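Local coordinates for protein arginase (Thermus thermophilus, PDB 2EF5) that probably hydrolyses L-arginine to L-ornithine and urea, the last step of the urea cycle, with the help of two manganese ions in each subunit, at residues Ala4-Pro9 with Gly46-Ser51. Residues are numbered along the deposited sequence; the frame is centred on the assembly and turned at random.
Sequences AVVGVP and GDVPVS. With LYS (lysine), chain K.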
# COMPACT_ATOMS: atom_id res chain seq x y z
N ALA A 4 5.84 -31.26 38.22
CA ALA A 4 4.67 -32.10 38.45
C ALA A 4 4.00 -32.33 37.09
O ALA A 4 3.73 -31.39 36.36
CB ALA A 4 3.70 -31.42 39.41
N VAL A 5 3.75 -33.60 36.78
CA VAL A 5 3.11 -33.97 35.52
C VAL A 5 1.71 -34.50 35.78
O VAL A 5 1.52 -35.41 36.59
CB VAL A 5 3.90 -35.08 34.80
CG1 VAL A 5 3.16 -35.53 33.55
CG2 VAL A 5 5.30 -34.58 34.44
N VAL A 6 0.73 -33.94 35.09
CA VAL A 6 -0.65 -34.40 35.23
C VAL A 6 -1.27 -34.58 33.85
O VAL A 6 -1.07 -33.75 32.96
CB VAL A 6 -1.49 -33.42 36.06
CG1 VAL A 6 -1.54 -32.07 35.39
CG2 VAL A 6 -2.90 -33.97 36.23
N GLY A 7 -2.03 -35.65 33.68
CA GLY A 7 -2.66 -35.90 32.39
C GLY A 7 -4.15 -35.64 32.38
O GLY A 7 -4.83 -35.72 33.40
N VAL A 8 -4.65 -35.29 31.20
CA VAL A 8 -6.07 -35.03 31.01
C VAL A 8 -6.47 -35.79 29.74
O VAL A 8 -6.42 -35.25 28.64
CB VAL A 8 -6.35 -33.53 30.82
CG1 VAL A 8 -7.85 -33.27 30.80
CG2 VAL A 8 -5.71 -32.74 31.94
N PRO A 9 -6.85 -37.07 29.88
CA PRO A 9 -7.25 -37.90 28.75
C PRO A 9 -8.64 -37.51 28.25
O PRO A 9 -9.57 -38.30 28.27
CB PRO A 9 -7.22 -39.30 29.34
CG PRO A 9 -7.70 -39.07 30.73
CD PRO A 9 -6.93 -37.83 31.14
N GLY A 46 -0.74 -38.44 38.04
CA GLY A 46 -1.76 -39.29 37.44
C GLY A 46 -2.64 -38.50 36.49
O GLY A 46 -2.22 -37.49 35.94
N ASP A 47 -3.88 -38.95 36.30
CA ASP A 47 -4.79 -38.25 35.40
C ASP A 47 -6.00 -37.67 36.10
O ASP A 47 -6.45 -38.19 37.12
CB ASP A 47 -5.31 -39.17 34.29
CG ASP A 47 -4.24 -39.61 33.33
OD1 ASP A 47 -3.19 -38.94 33.22
OD2 ASP A 47 -4.44 -40.64 32.66
N VAL A 48 -6.53 -36.59 35.54
CA VAL A 48 -7.73 -35.96 36.05
C VAL A 48 -8.89 -36.77 35.48
O VAL A 48 -8.90 -37.09 34.30
CB VAL A 48 -7.84 -34.50 35.55
CG1 VAL A 48 -9.27 -33.99 35.73
CG2 VAL A 48 -6.87 -33.62 36.32
N PRO A 49 -9.87 -37.12 36.32
CA PRO A 49 -11.02 -37.90 35.86
C PRO A 49 -11.77 -37.20 34.71
O PRO A 49 -12.06 -36.01 34.80
CB PRO A 49 -11.89 -38.02 37.11
CG PRO A 49 -10.88 -37.97 38.23
CD PRO A 49 -9.96 -36.86 37.77
N VAL A 50 -12.07 -37.93 33.65
CA VAL A 50 -12.80 -37.34 32.54
C VAL A 50 -13.99 -38.21 32.14
O VAL A 50 -13.83 -39.35 31.73
CB VAL A 50 -11.92 -37.15 31.29
CG1 VAL A 50 -12.71 -36.41 30.22
CG2 VAL A 50 -10.67 -36.37 31.65
N SER A 51 -15.19 -37.64 32.26
CA SER A 51 -16.41 -38.35 31.89
C SER A 51 -17.14 -37.57 30.81
O SER A 51 -17.59 -36.45 31.04
CB SER A 51 -17.31 -38.51 33.12
N LYS K . -2.55 -46.79 28.81
CA LYS K . -3.59 -45.68 29.37
C LYS K . -4.65 -46.54 30.30
O LYS K . -4.71 -46.25 31.51
CB LYS K . -4.22 -45.07 28.03
CG LYS K . -4.88 -43.59 27.63
CD LYS K . -5.99 -43.31 26.59
CE LYS K . -6.90 -42.02 27.19
NZ LYS K . -8.26 -42.01 28.20
OXT LYS K . -5.47 -47.45 29.95
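Gly7 and Asp47 sit opposite each other where strand 41-47, outermost within its chain, ends beside strand 2-8, and the pair illustrates how a missing side chain becomes a seat for a neighbouring one. The Asp47 carboxylate leans over the glycine, with OD1 3.2 Å from Gly7 CA, where any CB would collide with it. Beneath, the parallel pairing is carried by two backbone hydrogen bonds, Gly7 N to Gly46 O and Val48 N to Gly7 O, each 2.9 Å. On the sheet face away from Asp47, Val6 reaches across with CG2, anti to its own nitrogen (CG1 at chi1 60°), and meets Val48 CG2 at 4.0 Å; Leu76 and Val75 of helix 66-81 cover this pair.

Beyond the Gly7-Asp47 bridge, Pro9 forms the next bump. Its CD edge wedges between the base of Asp47, 3.8 Å from CB, and Val50, whose CG2 lies 4.0 Å from that same CD. Pro9 also belongs to the pocket of the bound lysine, its CB coming to 3.1 Å from the lysine NZ, a close approach best read with caution. Replacing the proline by alanine would remove CD and probably open a gap between Asp47 CB and Val50 CG2. The site stands at the C-terminal edge of the parallel sheet of the arginase fold, with the Val8 side chain about 13 Å from a bound manganese ion. Chemically, the carboxylate over Gly7 is not left to apolar neighbours: OD1 forms a salt bridge with Arg27, which probably favours the charged form and steadies OD1 over Gly7.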